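Local coordinates for protein bifunctional autolysin (Staphylococcus aureus subsp. aureus Mu50, PDB 6FXO) that probably cleaves the glycan strands of bacterial peptidoglycan as a family 73 N-acetylglucosaminidase and forms part of a bifunctional cell-wall autolysin, at residues 86-91 against 111-116. Residues are numbered along the deposited sequence; the frame is centred on the assembly and turned at random.
Sequences GVLENQ and SHALLE
Leu88 reaches across to Ala113 and Leu114, and the three side chains illustrate how a loop can be tied to a helix by one apolar residue in a lysozyme-like glycosidase fold. Residues 86-91 belong to the loop between helix 75-82 and helix 92-102, while 111-116 is the last part of helix 106-116. No hydrogen bond crosses between the segments; a single methyl of the loop carries the contact. Leu88 CD2 lies 4.2 Å from Ala113 CB and also 4.2 Å from Leu114 CD2, and the two lines to these partners open at about a right angle. The methyl therefore faces the step between consecutive helix residues, touching the short alanine on one flank and a leucine branch on the other. With chi2 of -177°, Leu114 sends CD1 on anti to its CA and leaves CD2 as the branch facing the loop. All three residues are buried: Val146 and Val172 also touch Leu88, and Phe81 and Tyr227 pack on Leu114. The other branch of Leu88, CD1, stays 5.1 Å from Ala113 CB.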
# COMPACT_ATOMS: atom_id res chain seq x y z
N GLY A 86 14.65 -6.05 -13.54
CA GLY A 86 14.68 -5.18 -14.71
C GLY A 86 15.41 -3.95 -14.23
O GLY A 86 16.42 -4.06 -13.54
N VAL A 87 14.88 -2.76 -14.55
CA VAL A 87 15.54 -1.54 -14.09
C VAL A 87 15.24 -1.57 -12.57
O VAL A 87 14.74 -2.58 -12.11
CB VAL A 87 14.94 -0.30 -14.79
CG1 VAL A 87 15.35 -0.26 -16.25
CG2 VAL A 87 13.41 -0.30 -14.66
N LEU A 88 15.57 -0.55 -11.79
CA LEU A 88 15.24 -0.68 -10.34
C LEU A 88 16.07 -1.76 -9.65
O LEU A 88 16.02 -1.85 -8.43
CB LEU A 88 13.78 -1.16 -10.11
CG LEU A 88 12.68 -0.21 -9.65
CD1 LEU A 88 12.40 0.87 -10.67
CD2 LEU A 88 11.37 -1.05 -9.49
N GLU A 89 16.85 -2.56 -10.42
CA GLU A 89 17.69 -3.62 -9.92
C GLU A 89 18.43 -3.09 -8.73
O GLU A 89 18.44 -3.72 -7.67
CB GLU A 89 18.66 -4.01 -11.05
CG GLU A 89 19.07 -5.47 -11.14
CD GLU A 89 20.57 -5.68 -11.01
OE1 GLU A 89 21.25 -5.70 -12.06
OE2 GLU A 89 21.06 -5.83 -9.88
N ASN A 90 19.03 -1.92 -8.87
CA ASN A 90 19.75 -1.37 -7.74
C ASN A 90 18.88 -0.24 -7.26
O ASN A 90 17.68 -0.29 -7.46
CB ASN A 90 21.18 -0.94 -8.12
CG ASN A 90 22.20 -1.72 -7.32
OD1 ASN A 90 22.54 -2.84 -7.69
ND2 ASN A 90 22.74 -1.20 -6.21
N GLN A 91 19.48 0.77 -6.68
CA GLN A 91 18.82 1.96 -6.15
C GLN A 91 17.89 1.83 -4.98
O GLN A 91 16.84 2.47 -4.94
CB GLN A 91 18.17 2.85 -7.26
CG GLN A 91 17.37 2.21 -8.41
CD GLN A 91 18.21 1.98 -9.65
OE1 GLN A 91 18.78 0.91 -9.86
NE2 GLN A 91 18.30 2.99 -10.49
N SER A 111 6.71 -1.71 -3.21
CA SER A 111 5.73 -2.53 -3.82
C SER A 111 4.95 -1.69 -4.79
O SER A 111 4.60 -2.19 -5.84
CB SER A 111 4.87 -3.23 -2.78
OG SER A 111 4.17 -2.29 -2.01
N HIS A 112 4.72 -0.44 -4.45
CA HIS A 112 3.99 0.36 -5.40
C HIS A 112 4.85 0.50 -6.68
O HIS A 112 4.29 0.39 -7.74
CB HIS A 112 3.65 1.78 -4.93
CG HIS A 112 2.37 1.79 -4.19
ND1 HIS A 112 2.20 1.00 -3.11
CD2 HIS A 112 1.18 2.36 -4.48
CE1 HIS A 112 0.92 1.06 -2.73
NE2 HIS A 112 0.28 1.87 -3.54
N ALA A 113 6.21 0.73 -6.56
CA ALA A 113 6.99 0.85 -7.79
C ALA A 113 6.98 -0.47 -8.68
O ALA A 113 6.98 -0.40 -9.88
CB ALA A 113 8.41 1.22 -7.49
N LEU A 114 6.97 -1.60 -8.03
CA LEU A 114 6.95 -2.93 -8.62
C LEU A 114 5.65 -3.25 -9.44
O LEU A 114 5.73 -3.90 -10.46
CB LEU A 114 7.04 -3.91 -7.47
CG LEU A 114 8.47 -4.07 -6.93
CD1 LEU A 114 8.53 -5.11 -5.84
CD2 LEU A 114 9.39 -4.47 -8.06
N LEU A 115 4.50 -2.78 -8.98
CA LEU A 115 3.21 -2.97 -9.59
C LEU A 115 3.11 -2.14 -10.85
O LEU A 115 2.71 -2.64 -11.90
CB LEU A 115 2.18 -2.49 -8.55
CG LEU A 115 0.74 -2.98 -8.64
CD1 LEU A 115 0.03 -2.56 -7.37
CD2 LEU A 115 0.03 -2.40 -9.84
N GLU A 116 3.48 -0.86 -10.74
CA GLU A 116 3.42 0.01 -11.90
C GLU A 116 4.34 -0.29 -13.08
O GLU A 116 4.01 0.02 -14.22
CB GLU A 116 3.54 1.51 -11.48
CG GLU A 116 2.71 1.99 -10.29
CD GLU A 116 1.26 2.38 -10.65
OE1 GLU A 116 0.33 1.85 -10.02
OE2 GLU A 116 1.09 3.15 -11.62